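Local atomic coordinates of TRNA (adenine(9)-n1)-methyltransferase (Sulfolobus acidocaldarius, PDB entry 5A7Z), a protein that catalyses the S-adenosyl-L-methionine-dependent methylation of N1 of the adenine at position 9 of tRNA. Residues A[58-68]-A[88-99]; A[171-179]-A[192-200]. One frame throughout, in Å; residues are numbered along the deposited sequence.

Contact 1. Residues A[58-68]-A[88-99]; sequences KNYGLVEERRE and TSRYTFRKGGKK
Tyr60 and Phe93 set their rings nearly parallel, planes 11° apart, but so far slid that they barely overlap; the closest touch is Tyr60 CB on Phe93 CZ, 3.4 Å. Lys95 CA sits over one face of the Tyr60 ring near its rim, and Leu62 CD2 meets the Phe93 ring at its edge. The Arg94 guanidinium has Val63 CB over one face and Glu65 OE1 at its edge, a long salt bridge of 3.5 Å to Arg94 NH2. Glu65 gets there with CG wedged between its backbone N and carbonyl carbon (chi1 74°) and the chain extended beyond. Its OE2 takes two donors: Thr92 OG1 at 2.8 Å on the anti lone pair, and Arg67 NH1 at 3.1 Å on the syn side, 32° out of the carboxylate plane. With an alanine at Glu65, Arg67 and Arg94 would probably lose the carboxylate between them, and Thr92 OG1 its acceptor. A water donates to Glu65 O and Thr92 OG1 and also bonds Ser89 OG. Strands 60-68 and 91-95 pair antiparallel, and a beta bulge shifts the register between Glu64 and Arg67. Arg94 O accepts from Gly61 N and Gly97 N on opposite faces of its plane. Phe93 also packs on Leu51 of helix 48-57, and Arg67 makes a cation-pi contact with Tyr40. On the side of Thr92 and Arg94, the Glu65 carboxylate probably offsets the charge of two arginines.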
loop_
_atom_site.group_PDB
_atom_site.type_symbol
_atom_site.label_atom_id
_atom_site.label_comp_id
_atom_site.label_asym_id
_atom_site.label_seq_id
_atom_site.Cartn_x
_atom_site.Cartn_y
_atom_site.Cartn_z
ATOM N N LYS A 58 -2.311 13.064 10.347
ATOM C CA LYS A 58 -3.473 13.706 11.024
ATOM C C LYS A 58 -3.169 14.448 12.321
ATOM O O LYS A 58 -4.096 14.714 13.103
ATOM C CB LYS A 58 -4.540 12.664 11.359
ATOM C CG LYS A 58 -5.036 11.829 10.203
ATOM C CD LYS A 58 -5.880 12.642 9.264
ATOM C CE LYS A 58 -6.055 11.900 7.955
ATOM N NZ LYS A 58 -6.622 10.556 8.222
ATOM N N ASN A 59 -1.899 14.712 12.611
ATOM C CA ASN A 59 -1.520 15.396 13.863
ATOM C C ASN A 59 -1.827 14.624 15.180
ATOM O O ASN A 59 -2.243 15.212 16.193
ATOM C CB ASN A 59 -2.127 16.801 13.916
ATOM C CG ASN A 59 -1.618 17.614 15.111
ATOM O OD1 ASN A 59 -0.429 17.545 15.486
ATOM N ND2 ASN A 59 -2.522 18.344 15.744
ATOM N N TYR A 60 -1.553 13.322 15.172
ATOM C CA TYR A 60 -1.571 12.512 16.381
ATOM C C TYR A 60 -0.141 12.276 16.868
ATOM O O TYR A 60 0.785 12.263 16.092
ATOM C CB TYR A 60 -2.244 11.161 16.094
ATOM C CG TYR A 60 -3.745 11.243 16.011
ATOM C CD1 TYR A 60 -4.369 11.813 14.926
ATOM C CD2 TYR A 60 -4.526 10.752 17.030
ATOM C CE1 TYR A 60 -5.734 11.896 14.862
ATOM C CE2 TYR A 60 -5.892 10.825 16.985
ATOM C CZ TYR A 60 -6.496 11.391 15.893
ATOM O OH TYR A 60 -7.854 11.438 15.864
ATOM N N GLY A 61 0.030 12.046 18.154
ATOM C CA GLY A 61 1.290 11.537 18.633
ATOM C C GLY A 61 1.123 10.958 20.003
ATOM O O GLY A 61 0.009 10.650 20.425
ATOM N N LEU A 62 2.230 10.846 20.711
ATOM C CA LEU A 62 2.260 10.254 22.024
ATOM C C LEU A 62 2.260 11.317 23.123
ATOM O O LEU A 62 2.940 12.351 23.019
ATOM C CB LEU A 62 3.521 9.392 22.167
ATOM C CG LEU A 62 3.613 8.154 21.249
ATOM C CD1 LEU A 62 4.896 7.376 21.520
ATOM C CD2 LEU A 62 2.392 7.244 21.415
ATOM N N VAL A 63 1.506 11.040 24.175
ATOM C CA VAL A 63 1.530 11.824 25.370
ATOM C C VAL A 63 1.979 10.952 26.554
ATOM O O VAL A 63 1.552 9.809 26.699
ATOM C CB VAL A 63 0.135 12.397 25.621
ATOM C CG1 VAL A 63 0.035 13.012 26.999
ATOM C CG2 VAL A 63 -0.206 13.402 24.526
ATOM N N GLU A 64 2.897 11.475 27.345
ATOM C CA GLU A 64 3.427 10.761 28.459
ATOM C C GLU A 64 2.481 10.862 29.618
ATOM O O GLU A 64 2.156 11.936 30.053
ATOM C CB GLU A 64 4.775 11.330 28.831
ATOM C CG GLU A 64 5.618 10.403 29.672
ATOM C CD GLU A 64 6.805 11.129 30.269
ATOM O OE1 GLU A 64 7.260 12.123 29.672
ATOM O OE2 GLU A 64 7.255 10.726 31.343
ATOM N N GLU A 65 1.993 9.734 30.050
ATOM C CA GLU A 65 0.961 9.666 31.039
ATOM C C GLU A 65 0.620 8.234 31.372
ATOM O O GLU A 65 0.683 7.348 30.564
ATOM C CB GLU A 65 -0.275 10.461 30.612
ATOM C CG GLU A 65 -1.118 9.838 29.532
ATOM C CD GLU A 65 -2.534 10.346 29.527
ATOM O OE1 GLU A 65 -2.837 11.303 30.208
ATOM O OE2 GLU A 65 -3.351 9.786 28.843
ATOM N N ARG A 66 0.281 8.030 32.607
ATOM C CA ARG A 66 0.061 6.697 33.131
ATOM C C ARG A 66 -1.418 6.300 33.024
ATOM O O ARG A 66 -2.276 7.004 33.477
ATOM C CB ARG A 66 0.561 6.594 34.571
ATOM C CG ARG A 66 -0.179 5.565 35.426
ATOM C CD ARG A 66 0.552 4.244 35.499
ATOM N NE ARG A 66 1.848 4.371 36.169
ATOM C CZ ARG A 66 2.629 3.342 36.496
ATOM N NH1 ARG A 66 2.246 2.096 36.247
ATOM N NH2 ARG A 66 3.791 3.554 37.083
ATOM N N ARG A 67 -1.689 5.179 32.373
ATOM C CA ARG A 67 -3.035 4.681 32.202
ATOM C C ARG A 67 -3.059 3.198 32.448
ATOM O O ARG A 67 -2.038 2.514 32.384
ATOM C CB ARG A 67 -3.545 4.942 30.783
ATOM C CG ARG A 67 -3.503 6.406 30.342
ATOM C CD ARG A 67 -4.494 7.238 31.119
ATOM N NE ARG A 67 -5.859 6.836 30.788
ATOM C CZ ARG A 67 -6.516 7.280 29.731
ATOM N NH1 ARG A 67 -5.944 8.161 28.935
ATOM N NH2 ARG A 67 -7.723 6.837 29.473
ATOM N N GLU A 68 -4.230 2.683 32.721
ATOM C CA GLU A 68 -4.408 1.271 32.750
ATOM C C GLU A 68 -5.361 0.974 31.627
ATOM O O GLU A 68 -5.991 1.865 31.122
ATOM C CB GLU A 68 -4.985 0.830 34.092
ATOM C CG GLU A 68 -6.397 1.299 34.325
ATOM C CD GLU A 68 -6.958 0.765 35.624
ATOM O OE1 GLU A 68 -6.305 0.966 36.693
ATOM O OE2 GLU A 68 -8.039 0.126 35.571
ATOM N N THR A 88 -0.765 -1.617 32.128
ATOM C CA THR A 88 -0.373 -0.225 32.285
ATOM C C THR A 88 0.299 0.224 31.007
ATOM O O THR A 88 0.972 -0.556 30.394
ATOM C CB THR A 88 0.665 -0.106 33.384
ATOM O OG1 THR A 88 0.070 -0.511 34.591
ATOM C CG2 THR A 88 1.155 1.316 33.537
ATOM N N SER A 89 0.144 1.493 30.639
ATOM C CA SER A 89 1.029 2.132 29.644
ATOM C C SER A 89 1.538 3.414 30.243
ATOM O O SER A 89 0.954 3.897 31.195
ATOM C CB SER A 89 0.284 2.413 28.353
ATOM O OG SER A 89 -1.044 2.875 28.603
ATOM N N ARG A 90 2.644 3.931 29.706
ATOM C CA ARG A 90 3.225 5.232 30.108
ATOM C C ARG A 90 3.090 6.271 29.012
ATOM O O ARG A 90 3.593 7.397 29.149
ATOM C CB ARG A 90 4.732 5.056 30.368
ATOM C CG ARG A 90 5.065 4.072 31.470
ATOM C CD ARG A 90 4.345 4.479 32.747
ATOM N NE ARG A 90 5.098 4.042 33.903
ATOM C CZ ARG A 90 5.634 4.844 34.810
ATOM N NH1 ARG A 90 5.480 6.159 34.749
ATOM N NH2 ARG A 90 6.321 4.309 35.789
ATOM N N TYR A 91 2.522 5.856 27.872
ATOM C CA TYR A 91 2.342 6.712 26.706
ATOM C C TYR A 91 0.958 6.465 26.138
ATOM O O TYR A 91 0.517 5.299 26.003
ATOM C CB TYR A 91 3.423 6.433 25.665
ATOM C CG TYR A 91 4.779 6.894 26.124
ATOM C CD1 TYR A 91 5.148 8.218 26.013
ATOM C CD2 TYR A 91 5.651 6.021 26.770
ATOM C CE1 TYR A 91 6.379 8.674 26.485
ATOM C CE2 TYR A 91 6.896 6.446 27.201
ATOM C CZ TYR A 91 7.247 7.772 27.077
ATOM O OH TYR A 91 8.453 8.220 27.585
ATOM N N THR A 92 0.262 7.563 25.855
ATOM C CA THR A 92 -1.064 7.526 25.296
ATOM C C THR A 92 -1.047 8.123 23.895
ATOM O O THR A 92 -0.437 9.178 23.667
ATOM C CB THR A 92 -2.050 8.316 26.172
ATOM O OG1 THR A 92 -2.179 7.694 27.458
ATOM C CG2 THR A 92 -3.402 8.348 25.521
ATOM N N PHE A 93 -1.675 7.434 22.949
ATOM C CA PHE A 93 -1.688 7.896 21.575
ATOM C C PHE A 93 -2.857 8.848 21.405
ATOM O O PHE A 93 -3.992 8.456 21.586
ATOM C CB PHE A 93 -1.859 6.712 20.604
ATOM C CG PHE A 93 -1.767 7.094 19.156
ATOM C CD1 PHE A 93 -0.554 7.211 18.548
ATOM C CD2 PHE A 93 -2.909 7.339 18.410
ATOM C CE1 PHE A 93 -0.454 7.592 17.232
ATOM C CE2 PHE A 93 -2.817 7.719 17.093
ATOM C CZ PHE A 93 -1.584 7.801 16.497
ATOM N N ARG A 94 -2.596 10.077 21.007
ATOM C CA ARG A 94 -3.702 10.965 20.679
ATOM C C ARG A 94 -3.385 12.259 19.978
ATOM O O ARG A 94 -2.228 12.651 19.822
ATOM C CB ARG A 94 -4.476 11.288 21.939
ATOM C CG ARG A 94 -3.827 12.297 22.863
ATOM C CD ARG A 94 -4.903 12.863 23.767
ATOM N NE ARG A 94 -4.363 13.218 25.044
ATOM C CZ ARG A 94 -4.464 12.487 26.149
ATOM N NH1 ARG A 94 -5.113 11.335 26.163
ATOM N NH2 ARG A 94 -3.901 12.926 27.255
ATOM N N LYS A 95 -4.465 12.966 19.679
ATOM C CA LYS A 95 -4.450 14.179 18.901
ATOM C C LYS A 95 -3.562 15.201 19.598
ATOM O O LYS A 95 -3.669 15.368 20.790
ATOM C CB LYS A 95 -5.919 14.683 18.790
ATOM C CG LYS A 95 -6.170 15.878 17.865
ATOM C CD LYS A 95 -5.361 15.802 16.590
ATOM C CE LYS A 95 -6.114 16.371 15.405
ATOM N NZ LYS A 95 -7.059 15.359 14.853
ATOM N N GLY A 96 -2.666 15.849 18.857
ATOM C CA GLY A 96 -1.790 16.883 19.432
ATOM C C GLY A 96 -0.611 16.343 20.217
ATOM O O GLY A 96 0.155 17.107 20.772
ATOM N N GLY A 97 -0.459 15.020 20.274
ATOM C CA GLY A 97 0.721 14.412 20.865
ATOM C C GLY A 97 1.977 14.602 20.011
ATOM O O GLY A 97 1.895 15.017 18.856
ATOM N N LYS A 98 3.137 14.251 20.570
ATOM C CA LYS A 98 4.396 14.401 19.862
ATOM C C LYS A 98 4.611 13.258 18.916
ATOM O O LYS A 98 4.342 12.133 19.248
ATOM C CB LYS A 98 5.576 14.490 20.845
ATOM C CG LYS A 98 5.499 15.713 21.741
ATOM C CD LYS A 98 6.684 15.846 22.692
ATOM C CE LYS A 98 6.556 17.119 23.538
ATOM N NZ LYS A 98 7.631 17.258 24.559
ATOM N N LYS A 99 5.140 13.560 17.749
ATOM C CA LYS A 99 5.507 12.585 16.747
ATOM C C LYS A 99 6.821 11.938 17.049
ATOM O O LYS A 99 7.676 12.545 17.625
ATOM C CB LYS A 99 5.674 13.274 15.422
ATOM C CG LYS A 99 4.697 14.367 15.180
ATOM C CD LYS A 99 3.666 13.904 14.197
ATOM C CE LYS A 99 2.768 15.039 13.858
ATOM N NZ LYS A 99 1.405 14.610 14.142
HETATM O O HOH W 1 -0.794 5.626 28.701
#

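Contact 2. Residues A[171-179]-A[192-200]; sequences DEDNPVILD and RDHNVFVIG
Val176 and Phe197 touch most closely through Val176 CG1, which lies 3.5 Å from Phe197 CD2; the valine's chi1 of 71° puts that methyl between its backbone N and carbonyl carbon. On the same face Leu178 CD1 touches Phe197 CB, level with the ring's edge, and lies alongside Ile199, 3.7 Å from Ile199 CG1. The other face pairs Ile177 with Val198, side by side and pointing the same way, with Ile177 CD1 3.6 Å from Val198 CB. Strands 175-178 and 196-199 run parallel here, held by Val176 N to Val196 O, Val198 N to Val176 O and Leu178 N to Val198 O (2.8 Å). They are neighbours in the parallel core of the SPOUT methyltransferase domain, linked through helix 188-192.

Ahead of the strands, Asn195 grips the incoming loop with both ends of its amide: OD1 takes Asn174 N at 2.6 Å on a lone pair, and ND2 gives a nearly straight bond to Glu172 O (176°). The His194 ring carries Val176 CB over one face and Asn174 O at its edge, while its ND1 is tied to Ile190 O. Further out, Ile249 of helix 242-255 packs on Leu178 and Phe197, and the backbone of Lys109, in strand 109-113, bonds that of Asn195 and Phe197.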
loop_
_atom_site.group_PDB
_atom_site.type_symbol
_atom_site.label_atom_id
_atom_site.label_comp_id
_atom_site.label_asym_id
_atom_site.label_seq_id
_atom_site.Cartn_x
_atom_site.Cartn_y
_atom_site.Cartn_z
ATOM N N ASP A 171 18.341 0.699 -9.096
ATOM C CA ASP A 171 19.088 -0.564 -9.016
ATOM C C ASP A 171 18.338 -1.707 -8.361
ATOM O O ASP A 171 18.663 -2.862 -8.596
ATOM C CB ASP A 171 20.363 -0.353 -8.158
ATOM C CG ASP A 171 21.604 -0.137 -8.989
ATOM O OD1 ASP A 171 21.679 -0.699 -10.087
ATOM O OD2 ASP A 171 22.520 0.577 -8.528
ATOM N N GLU A 172 17.501 -1.371 -7.385
ATOM C CA GLU A 172 16.917 -2.357 -6.492
ATOM C C GLU A 172 15.476 -2.661 -6.803
ATOM O O GLU A 172 14.934 -3.584 -6.242
ATOM C CB GLU A 172 17.027 -1.901 -5.047
ATOM C CG GLU A 172 18.036 -2.717 -4.262
ATOM C CD GLU A 172 18.087 -2.335 -2.807
ATOM O OE1 GLU A 172 17.842 -1.148 -2.504
ATOM O OE2 GLU A 172 18.388 -3.216 -1.971
ATOM N N ASP A 173 14.854 -1.873 -7.678
ATOM C CA ASP A 173 13.474 -2.108 -8.067
ATOM C C ASP A 173 13.398 -3.381 -8.801
ATOM O O ASP A 173 14.132 -3.580 -9.731
ATOM C CB ASP A 173 12.982 -1.022 -8.998
ATOM C CG ASP A 173 12.932 0.317 -8.345
ATOM O OD1 ASP A 173 12.913 0.380 -7.087
ATOM O OD2 ASP A 173 12.909 1.323 -9.093
ATOM N N ASN A 174 12.442 -4.207 -8.461
ATOM C CA ASN A 174 12.279 -5.470 -9.144
ATOM C C ASN A 174 10.836 -5.631 -9.601
ATOM O O ASN A 174 10.052 -6.316 -8.944
ATOM C CB ASN A 174 12.679 -6.581 -8.211
ATOM C CG ASN A 174 12.470 -7.928 -8.804
ATOM O OD1 ASN A 174 12.329 -8.087 -10.005
ATOM N ND2 ASN A 174 12.391 -8.912 -7.952
ATOM N N PRO A 175 10.478 -4.968 -10.725
ATOM C CA PRO A 175 9.097 -4.671 -11.074
ATOM C C PRO A 175 8.417 -5.806 -11.761
ATOM O O PRO A 175 9.065 -6.605 -12.436
ATOM C CB PRO A 175 9.214 -3.494 -12.048
ATOM C CG PRO A 175 10.661 -3.121 -12.072
ATOM C CD PRO A 175 11.397 -4.353 -11.677
ATOM N N VAL A 176 7.113 -5.892 -11.581
ATOM C CA VAL A 176 6.295 -6.711 -12.442
ATOM C C VAL A 176 5.143 -5.853 -12.957
ATOM O O VAL A 176 4.804 -4.845 -12.342
ATOM C CB VAL A 176 5.793 -7.922 -11.687
ATOM C CG1 VAL A 176 4.762 -7.512 -10.659
ATOM C CG2 VAL A 176 5.228 -8.945 -12.644
ATOM N N ILE A 177 4.608 -6.201 -14.125
ATOM C CA ILE A 177 3.550 -5.440 -14.758
ATOM C C ILE A 177 2.273 -6.262 -14.659
ATOM O O ILE A 177 2.234 -7.419 -15.066
ATOM C CB ILE A 177 3.824 -5.198 -16.265
ATOM C CG1 ILE A 177 5.256 -4.713 -16.525
ATOM C CG2 ILE A 177 2.814 -4.238 -16.851
ATOM C CD1 ILE A 177 5.677 -3.467 -15.783
ATOM N N LEU A 178 1.219 -5.643 -14.158
ATOM C CA LEU A 178 -0.049 -6.315 -14.058
ATOM C C LEU A 178 -0.813 -6.143 -15.338
ATOM O O LEU A 178 -1.046 -5.044 -15.777
ATOM C CB LEU A 178 -0.820 -5.808 -12.836
ATOM C CG LEU A 178 -0.068 -6.364 -11.611
ATOM C CD1 LEU A 178 0.042 -5.374 -10.494
ATOM C CD2 LEU A 178 -0.682 -7.677 -11.149
ATOM N N ASP A 179 -1.147 -7.264 -15.951
ATOM C CA ASP A 179 -1.634 -7.292 -17.317
ATOM C C ASP A 179 -2.564 -8.498 -17.485
ATOM O O ASP A 179 -2.103 -9.639 -17.438
ATOM C CB ASP A 179 -0.446 -7.408 -18.278
ATOM C CG ASP A 179 -0.847 -7.244 -19.754
ATOM O OD1 ASP A 179 -2.043 -7.117 -20.053
ATOM O OD2 ASP A 179 0.062 -7.241 -20.614
ATOM N N ARG A 192 5.100 -11.983 -3.705
ATOM C CA ARG A 192 5.924 -11.702 -2.533
ATOM C C ARG A 192 7.357 -11.480 -2.969
ATOM O O ARG A 192 8.076 -10.686 -2.379
ATOM C CB ARG A 192 5.825 -12.814 -1.485
ATOM C CG ARG A 192 4.393 -13.037 -0.996
ATOM C CD ARG A 192 4.277 -13.300 0.507
ATOM N NE ARG A 192 2.869 -13.311 0.930
ATOM C CZ ARG A 192 2.018 -14.324 0.717
ATOM N NH1 ARG A 192 2.439 -15.451 0.136
ATOM N NH2 ARG A 192 0.741 -14.218 1.090
ATOM N N ASP A 193 7.743 -12.121 -4.056
ATOM C CA ASP A 193 9.103 -12.006 -4.549
ATOM C C ASP A 193 9.398 -10.746 -5.325
ATOM O O ASP A 193 10.533 -10.543 -5.695
ATOM C CB ASP A 193 9.442 -13.193 -5.440
ATOM C CG ASP A 193 9.576 -14.493 -4.658
ATOM O OD1 ASP A 193 9.397 -14.459 -3.404
ATOM O OD2 ASP A 193 9.830 -15.543 -5.308
ATOM N N HIS A 194 8.407 -9.915 -5.602
ATOM C CA HIS A 194 8.659 -8.682 -6.314
ATOM C C HIS A 194 8.413 -7.492 -5.433
ATOM O O HIS A 194 7.688 -7.586 -4.502
ATOM C CB HIS A 194 7.843 -8.616 -7.569
ATOM C CG HIS A 194 8.408 -9.418 -8.680
ATOM N ND1 HIS A 194 8.171 -10.759 -8.813
ATOM C CD2 HIS A 194 9.210 -9.073 -9.706
ATOM C CE1 HIS A 194 8.797 -11.210 -9.879
ATOM N NE2 HIS A 194 9.439 -10.207 -10.436
ATOM N N ASN A 195 9.042 -6.373 -5.709
ATOM C CA ASN A 195 8.895 -5.228 -4.799
ATOM C C ASN A 195 8.315 -3.963 -5.441
ATOM O O ASN A 195 8.186 -2.935 -4.778
ATOM C CB ASN A 195 10.203 -4.925 -4.078
ATOM C CG ASN A 195 11.302 -4.530 -5.010
ATOM O OD1 ASN A 195 11.086 -4.356 -6.192
ATOM N ND2 ASN A 195 12.498 -4.352 -4.471
ATOM N N VAL A 196 8.024 -4.033 -6.735
ATOM C CA VAL A 196 7.445 -2.897 -7.487
ATOM C C VAL A 196 6.357 -3.435 -8.431
ATOM O O VAL A 196 6.591 -4.382 -9.165
ATOM C CB VAL A 196 8.510 -2.148 -8.302
ATOM C CG1 VAL A 196 7.875 -1.031 -9.123
ATOM C CG2 VAL A 196 9.593 -1.603 -7.396
ATOM N N PHE A 197 5.170 -2.837 -8.375
ATOM C CA PHE A 197 3.990 -3.317 -9.139
ATOM C C PHE A 197 3.409 -2.231 -9.998
ATOM O O PHE A 197 3.058 -1.176 -9.504
ATOM C CB PHE A 197 2.931 -3.876 -8.180
ATOM C CG PHE A 197 3.463 -4.962 -7.330
ATOM C CD1 PHE A 197 4.265 -4.663 -6.257
ATOM C CD2 PHE A 197 3.337 -6.277 -7.720
ATOM C CE1 PHE A 197 4.862 -5.665 -5.520
ATOM C CE2 PHE A 197 3.913 -7.291 -6.974
ATOM C CZ PHE A 197 4.680 -6.983 -5.878
ATOM N N VAL A 198 3.365 -2.484 -11.310
ATOM C CA VAL A 198 2.943 -1.506 -12.287
ATOM C C VAL A 198 1.568 -1.892 -12.836
ATOM O O VAL A 198 1.386 -2.990 -13.385
ATOM C CB VAL A 198 3.955 -1.390 -13.448
ATOM C CG1 VAL A 198 3.494 -0.342 -14.453
ATOM C CG2 VAL A 198 5.345 -1.017 -12.931
ATOM N N ILE A 199 0.621 -0.962 -12.663
ATOM C CA ILE A 199 -0.749 -1.062 -13.166
ATOM C C ILE A 199 -1.044 0.133 -14.076
ATOM O O ILE A 199 -1.049 1.288 -13.639
ATOM C CB ILE A 199 -1.781 -1.100 -11.998
ATOM C CG1 ILE A 199 -1.205 -1.885 -10.810
ATOM C CG2 ILE A 199 -3.079 -1.764 -12.467
ATOM C CD1 ILE A 199 -1.905 -1.658 -9.478
ATOM N N GLY A 200 -1.264 -0.144 -15.353
ATOM C CA GLY A 200 -1.650 0.894 -16.309
ATOM C C GLY A 200 -3.148 0.924 -16.478
ATOM O O GLY A 200 -3.879 0.402 -15.643
#

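Contact 1 lies at the surface, its centre about 26 Å from that of the chain, whereas contact 2 sits deeper, about 13 Å from it, and more of its residues are buried. They are on opposite sides of the chain's centre, with nearest atoms about 22 Å apart, and hold different sheets: antiparallel strands flanked by helix 48-57 in 58-68/88-99, parallel strands of the methyltransferase core in 171-179/192-200. The chemistry follows the place. Contact 1 mixes charged side chains, a bridging water and one aromatic patch. Contact 2 relies on branched aliphatic residues and a phenylalanine between its strands, with polar side-chain bonds gathered at the loop that leads in.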